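Local coordinates for phosphoenolpyruvate--protein phosphotransferase (PDB 5T12) that is the N-terminal domain of the nitrogen-related phosphotransferase enzyme that probably passes the phosphoryl group of phosphoenolpyruvate to the carrier protein NPr, at residues L22-Q27 against L166-Q171; A63-E68 against V192-I197; E112-A115 against Y121-E124. The protein carries 1 engineered substitution. All coordinates share one frame; numbering follows the deposited sequence.

Interaction 1: residues L22-Q27 against L166-Q171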
# COMPACT_ATOMS: atom_id res chain seq x y z
N LEU A 22 5.72 -12.55 -0.61
CA LEU A 22 6.30 -11.78 -1.69
C LEU A 22 5.27 -10.80 -2.26
O LEU A 22 4.06 -11.06 -2.21
CB LEU A 22 6.80 -12.70 -2.80
CG LEU A 22 8.11 -13.45 -2.55
CD1 LEU A 22 8.35 -14.49 -3.63
CD2 LEU A 22 9.28 -12.48 -2.48
N PRO A 23 5.72 -9.66 -2.79
CA PRO A 23 4.78 -8.72 -3.40
C PRO A 23 4.05 -9.33 -4.59
O PRO A 23 4.47 -10.34 -5.16
CB PRO A 23 5.68 -7.55 -3.84
CG PRO A 23 7.05 -8.13 -3.90
CD PRO A 23 7.10 -9.16 -2.82
N LEU A 24 2.93 -8.71 -4.95
CA LEU A 24 2.09 -9.22 -6.03
C LEU A 24 2.84 -9.26 -7.35
O LEU A 24 2.59 -10.14 -8.18
CB LEU A 24 0.82 -8.39 -6.15
CG LEU A 24 -0.43 -8.84 -5.40
CD1 LEU A 24 -0.11 -9.33 -3.99
CD2 LEU A 24 -1.45 -7.71 -5.34
N MET A 25 3.76 -8.32 -7.57
CA MET A 25 4.52 -8.30 -8.82
C MET A 25 5.43 -9.52 -8.94
O MET A 25 5.53 -10.12 -10.01
CB MET A 25 5.34 -7.02 -8.91
CG MET A 25 4.52 -5.77 -9.18
SD MET A 25 3.90 -5.70 -10.87
CE MET A 25 5.44 -5.63 -11.78
N GLU A 26 6.07 -9.92 -7.84
CA GLU A 26 7.04 -11.01 -7.88
C GLU A 26 6.40 -12.39 -7.88
O GLU A 26 7.10 -13.38 -8.11
CB GLU A 26 8.01 -10.90 -6.70
CG GLU A 26 8.87 -9.64 -6.71
CD GLU A 26 9.98 -9.69 -5.68
OE1 GLU A 26 10.37 -10.81 -5.28
OE2 GLU A 26 10.48 -8.62 -5.29
N GLN A 27 5.09 -12.49 -7.63
CA GLN A 27 4.40 -13.77 -7.67
C GLN A 27 3.51 -13.92 -8.89
O GLN A 27 2.70 -14.86 -8.95
CB GLN A 27 3.60 -13.99 -6.38
CG GLN A 27 2.44 -13.04 -6.17
CD GLN A 27 1.85 -13.17 -4.77
OE1 GLN A 27 2.59 -13.27 -3.79
NE2 GLN A 27 0.53 -13.16 -4.68
N LEU A 166 2.06 -0.59 0.51
CA LEU A 166 0.74 -0.00 0.72
C LEU A 166 -0.17 -0.21 -0.48
O LEU A 166 -1.40 -0.20 -0.33
CB LEU A 166 0.88 1.49 1.04
CG LEU A 166 1.63 1.86 2.32
CD1 LEU A 166 1.99 3.34 2.33
CD2 LEU A 166 0.80 1.50 3.54
N ALA A 167 0.41 -0.40 -1.67
CA ALA A 167 -0.38 -0.53 -2.89
C ALA A 167 -1.11 -1.86 -2.99
O ALA A 167 -2.03 -1.98 -3.81
CB ALA A 167 0.52 -0.33 -4.11
N GLU A 168 -0.73 -2.86 -2.19
CA GLU A 168 -1.42 -4.15 -2.17
C GLU A 168 -2.24 -4.34 -0.90
O GLU A 168 -2.42 -5.46 -0.42
CB GLU A 168 -0.43 -5.30 -2.35
CG GLU A 168 0.83 -5.21 -1.50
CD GLU A 168 1.76 -6.38 -1.72
OE1 GLU A 168 1.30 -7.54 -1.63
OE2 GLU A 168 2.96 -6.16 -1.99
N LEU A 169 -2.76 -3.24 -0.34
CA LEU A 169 -3.57 -3.28 0.87
C LEU A 169 -4.88 -2.55 0.65
O LEU A 169 -4.92 -1.51 -0.02
CB LEU A 169 -2.83 -2.64 2.06
CG LEU A 169 -1.52 -3.31 2.50
CD1 LEU A 169 -0.89 -2.52 3.64
CD2 LEU A 169 -1.77 -4.75 2.91
N PRO A 170 -5.99 -3.07 1.19
CA PRO A 170 -7.26 -2.35 1.12
C PRO A 170 -7.30 -1.25 2.18
O PRO A 170 -6.96 -1.48 3.34
CB PRO A 170 -8.30 -3.43 1.40
CG PRO A 170 -7.58 -4.43 2.24
CD PRO A 170 -6.14 -4.41 1.78
N GLN A 171 -7.73 -0.05 1.77
CA GLN A 171 -7.76 1.07 2.70
C GLN A 171 -8.80 0.88 3.79
O GLN A 171 -8.56 1.21 4.96
CB GLN A 171 -8.02 2.38 1.95
CG GLN A 171 -8.32 3.55 2.88
CD GLN A 171 -8.59 4.84 2.13
OE1 GLN A 171 -9.71 5.09 1.69
NE2 GLN A 171 -7.56 5.67 1.99
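A type I beta turn from Leu166 to Leu169, at the end of helix 163-166, projects the side chain of Glu168 onto Pro23 and Leu24 in the loop that leads from strand 11-18 to helix 36-61. The two backbones stay well apart, with 7.3 Å between the CA atoms of Leu24 and Glu168 at their nearest, and the contact depends on the glutamate spanning that interval. Its CG lies between the backbone N and the carbonyl carbon (chi1 46°), and from there the chain runs straight on (chi2 180°), carrying the carboxylate up to the loop. The two oxygens then divide their neighbours. OE2 faces Pro23, 3.4 Å from its CA and 3.6 Å from its CB, while OE1 lies 3.3 Å from CD1 of Leu24. The other methyl of Leu24, CD2, rests 4.0 Å from CB of Glu168, so the two side chains cross at a slant, CD2 near the root of the glutamate and CD1 at its acid end. No hydrogen bond joins the segments directly. The polar link runs through Gln134 of helix 126-140, whose NE2 donates to OE2 of Glu168 and whose OE1 accepts the amide of Met25; Arg135, next along that helix, binds the carbonyls of Ala167 and Leu169 on the turn. Were Glu168 cut back to an alanine, NE2 of Gln134 would probably lose its acceptor, and a gap would be likely beside CD1 of Leu24 and against Pro23. The chemistry is therefore mixed: a buried carboxylate is packed against aliphatic carbon on the loop side and bonded to an amide donor, which implies that the loop and the turn are joined both by packing and by a glutamine bonded to each.

Interaction 2: residues A63-E68 against V192-I197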
# COMPACT_ATOMS: atom_id res chain seq x y z
N ALA A 63 -6.91 19.10 0.14
CA ALA A 63 -7.25 19.72 1.42
C ALA A 63 -6.32 19.18 2.50
O ALA A 63 -6.46 18.04 2.95
CB ALA A 63 -8.72 19.47 1.76
N GLY A 64 -5.33 19.98 2.88
CA GLY A 64 -4.57 19.85 4.13
C GLY A 64 -3.37 18.92 4.28
O GLY A 64 -2.42 19.25 4.99
N ALA A 65 -3.42 17.75 3.65
CA ALA A 65 -2.46 16.68 3.93
C ALA A 65 -1.21 16.73 3.07
O ALA A 65 -0.19 16.19 3.50
CB ALA A 65 -3.13 15.31 3.77
N GLN A 66 -1.29 17.31 1.86
CA GLN A 66 -0.19 17.69 0.98
C GLN A 66 -0.83 18.25 -0.29
O GLN A 66 -1.83 17.70 -0.77
CB GLN A 66 0.74 16.52 0.59
CG GLN A 66 1.81 16.03 1.59
CD GLN A 66 3.07 16.86 1.65
OE1 GLN A 66 3.30 17.61 2.61
NE2 GLN A 66 3.92 16.71 0.65
N LYS A 67 -0.30 19.33 -0.84
CA LYS A 67 -0.61 19.66 -2.23
C LYS A 67 0.36 19.00 -3.19
O LYS A 67 0.03 18.83 -4.37
CB LYS A 67 -0.60 21.18 -2.45
CG LYS A 67 -1.94 21.86 -2.20
CD LYS A 67 -2.78 21.96 -3.47
CE LYS A 67 -4.26 22.17 -3.16
NZ LYS A 67 -4.50 23.34 -2.28
N GLU A 68 1.54 18.62 -2.71
CA GLU A 68 2.51 17.92 -3.54
C GLU A 68 2.00 16.54 -3.94
O GLU A 68 2.04 16.16 -5.11
CB GLU A 68 3.84 17.82 -2.80
CG GLU A 68 4.33 19.16 -2.26
CD GLU A 68 5.39 19.02 -1.18
OE1 GLU A 68 5.39 17.99 -0.48
OE2 GLU A 68 6.21 19.94 -1.03
N VAL A 192 1.08 7.86 4.20
CA VAL A 192 0.19 7.53 5.31
C VAL A 192 -0.32 8.80 5.99
O VAL A 192 -1.45 8.83 6.48
CB VAL A 192 0.89 6.59 6.31
CG1 VAL A 192 1.09 5.21 5.70
CG2 VAL A 192 2.22 7.17 6.77
N ARG A 193 0.50 9.85 6.03
CA ARG A 193 0.01 11.13 6.55
C ARG A 193 -1.06 11.71 5.63
O ARG A 193 -2.05 12.28 6.11
CB ARG A 193 1.17 12.11 6.71
CG ARG A 193 2.05 11.84 7.92
CD ARG A 193 3.03 12.99 8.16
NE ARG A 193 4.07 13.05 7.15
CZ ARG A 193 5.26 12.47 7.26
NH1 ARG A 193 5.56 11.78 8.35
NH2 ARG A 193 6.16 12.58 6.29
N ALA A 194 -0.88 11.57 4.32
CA ALA A 194 -1.89 12.05 3.38
C ALA A 194 -3.19 11.26 3.49
O ALA A 194 -4.27 11.82 3.33
CB ALA A 194 -1.35 11.98 1.95
N LEU A 195 -3.09 9.96 3.77
CA LEU A 195 -4.26 9.10 3.90
C LEU A 195 -4.88 9.12 5.29
O LEU A 195 -5.98 8.59 5.47
CB LEU A 195 -3.89 7.66 3.53
CG LEU A 195 -3.50 7.42 2.07
CD1 LEU A 195 -2.85 6.06 1.91
CD2 LEU A 195 -4.72 7.53 1.17
N GLY A 196 -4.22 9.73 6.27
CA GLY A 196 -4.77 9.81 7.61
C GLY A 196 -4.71 8.51 8.38
O GLY A 196 -5.62 8.22 9.17
N ILE A 197 -3.66 7.72 8.19
CA ILE A 197 -3.50 6.44 8.87
C ILE A 197 -2.54 6.63 10.02
O ILE A 197 -1.41 7.10 9.81
CB ILE A 197 -2.98 5.36 7.90
CG1 ILE A 197 -3.84 5.30 6.64
CG2 ILE A 197 -2.94 4.01 8.59
CD1 ILE A 197 -3.35 4.29 5.62
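The junction between the C-terminal end of helix 187-195 and the loop joining helices 36-61 and 68-80 is made by Ala65 lying against Ala194. The methyl of Ala65 does the touching: its CB is 3.5 Å from the CA of Ala194 and 3.7 Å from that residue's carbonyl O, and 4.2 Å separates the two CB atoms. With side chains this short the backbones can come close, and the CA atoms of Ala65 and Ala194 are 4.7 Å apart. Ala65 also brings its CB to 4.0 Å from the carbonyl O of Arg193, so the methyl lies over the last turn of the helix rather than against one side chain. That turn is closed by a Schellman motif, identified by the bond of Ile197 N to Val192 O at 3.0 Å, the weak bond of Gly196 N to Arg193 O at 3.4 Å, and the positive phi of Gly196 (75°). As in related phosphotransferase-system enzymes, the active-site histidine probably belongs near the start of this helix, whereas the contact is at its other end. The guanidinium of Arg193 bonds through NH1 to the carbonyls of Ala7 and Ala184. Phe61, on helix 36-61, packs on Ala194 as well, while Ala65 itself is poorly ordered.

Interaction 3: residues E112-A115 against Y121-E124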
# COMPACT_ATOMS: atom_id res chain seq x y z
N GLU A 112 12.47 -0.40 -15.38
CA GLU A 112 13.88 -0.58 -15.70
C GLU A 112 14.42 0.61 -16.47
O GLU A 112 15.53 1.09 -16.19
CB GLU A 112 14.07 -1.87 -16.50
CG GLU A 112 14.25 -3.11 -15.64
CD GLU A 112 13.82 -4.38 -16.35
OE1 GLU A 112 13.44 -5.35 -15.66
OE2 GLU A 112 13.86 -4.41 -17.60
N GLN A 113 13.65 1.11 -17.44
CA GLN A 113 14.11 2.24 -18.23
C GLN A 113 14.26 3.50 -17.38
O GLN A 113 15.20 4.28 -17.57
CB GLN A 113 13.16 2.49 -19.40
CG GLN A 113 13.15 1.37 -20.43
CD GLN A 113 12.11 1.59 -21.52
OE1 GLN A 113 11.65 2.70 -21.74
NE2 GLN A 113 11.75 0.51 -22.21
N PHE A 114 13.33 3.72 -16.45
CA PHE A 114 13.44 4.87 -15.55
C PHE A 114 14.65 4.74 -14.64
O PHE A 114 15.33 5.74 -14.37
CB PHE A 114 12.15 5.01 -14.73
CG PHE A 114 11.07 5.79 -15.43
CD1 PHE A 114 10.50 5.31 -16.59
CD2 PHE A 114 10.62 6.99 -14.91
CE1 PHE A 114 9.50 6.02 -17.24
CE2 PHE A 114 9.62 7.70 -15.55
CZ PHE A 114 9.06 7.21 -16.71
N ALA A 115 14.93 3.53 -14.15
CA ALA A 115 16.07 3.33 -13.27
C ALA A 115 17.40 3.51 -14.00
O ALA A 115 18.42 3.77 -13.34
CB ALA A 115 16.01 1.94 -12.64
N TYR A 121 15.53 13.49 -10.83
CA TYR A 121 14.13 13.46 -10.41
C TYR A 121 13.32 12.37 -11.11
O TYR A 121 12.31 11.92 -10.56
CB TYR A 121 13.48 14.82 -10.63
CG TYR A 121 13.93 15.88 -9.65
CD1 TYR A 121 13.45 15.90 -8.35
CD2 TYR A 121 14.84 16.86 -10.02
CE1 TYR A 121 13.86 16.87 -7.45
CE2 TYR A 121 15.26 17.83 -9.13
CZ TYR A 121 14.77 17.83 -7.84
OH TYR A 121 15.18 18.79 -6.95
N LEU A 122 13.74 11.94 -12.31
CA LEU A 122 13.08 10.83 -12.99
C LEU A 122 13.63 9.48 -12.55
O LEU A 122 12.89 8.48 -12.57
CB LEU A 122 13.24 10.96 -14.50
CG LEU A 122 12.18 11.78 -15.24
CD1 LEU A 122 12.46 11.80 -16.74
CD2 LEU A 122 10.80 11.22 -14.96
N LYS A 123 14.90 9.43 -12.15
CA LYS A 123 15.54 8.18 -11.76
C LYS A 123 14.81 7.53 -10.59
O LYS A 123 14.49 6.34 -10.62
CB LYS A 123 17.00 8.45 -11.39
CG LYS A 123 17.95 7.28 -11.49
CD LYS A 123 19.35 7.74 -11.12
CE LYS A 123 20.42 6.77 -11.59
NZ LYS A 123 21.43 7.48 -12.42
N GLU A 124 14.52 8.31 -9.54
CA GLU A 124 13.94 7.79 -8.31
C GLU A 124 12.47 7.43 -8.45
O GLU A 124 11.94 6.74 -7.57
CB GLU A 124 14.11 8.81 -7.18
CG GLU A 124 15.33 9.72 -7.33
CD GLU A 124 16.65 8.99 -7.17
OE1 GLU A 124 16.67 7.92 -6.52
OE2 GLU A 124 17.67 9.49 -7.68
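Phe114 and Leu122 meet with their side chains crossing obliquely, the phenyl ring turned so that an edge carbon, not a face, meets the carbonyl of Leu122. CD2 of Phe114 lies 3.6 Å from Leu122 O, which sits near the plane of the ring, and the neighbouring ring carbon CE2 is 3.8 Å from the CD2 methyl of Leu122. One side of the ring thus meets a backbone oxygen and a methyl group of the same residue. The first torsion explains the placement: CG of Phe114 is anti to its own carbonyl carbon (chi1 -85°), which places the CD2-CE2 edge beside Leu122. The leucine starts from a bond that does not aim at the phenylalanine, yet its end comes nearer and supplies the methyl.

Beside this pair the backbones approach directly. The CA atoms of Ala115 and Lys123 are 5.1 Å apart, and CA of Lys123 lies 3.6 Å from Phe114 O in a CA-H...O contact that is almost straight, with 174° at the hydrogen. The lysine chain then runs past the helix end: its CG and its CE are each 4.0 Å from Ala115 O, and the bend at chi4 (125°) goes with a terminal amino group hydrogen-bonded to the carbonyl of Leu117. Lys123 thereby lays methylenes along the last carbonyls of one helix while its amino group bonds within the link between the two helices.

No hydrogen bond joins the two segments. The contact closes a tight reversal in which helix 120-123 folds back against the C-terminal end of helix 99-115, and the first residue of helix 126-140, Ala126, packs on both Phe114 and Ala115.

In the fold
Interactions 1 and 2 tie the loops before and after helix 36-61 to the ends of helices 163-166 and 187-195 in the mobile domain; interaction 3 stays within the helical part and lies nested in the chain loops that both of the others close. The first two are partly buried and touch, with Leu166 packing on Val192 and Gln171 on Leu195, although their centres are 21 Å apart. Interaction 3 is a surface contact, about 9 Å from interaction 1 at the nearest atoms. Helix 126-140 borders both 1 and 3, and helix 36-61 borders 2. Chemistry differs accordingly: a carboxylate among aliphatic groups in 1, a methyl against helix backbone in 2, ring edge and CA-H...O in 3.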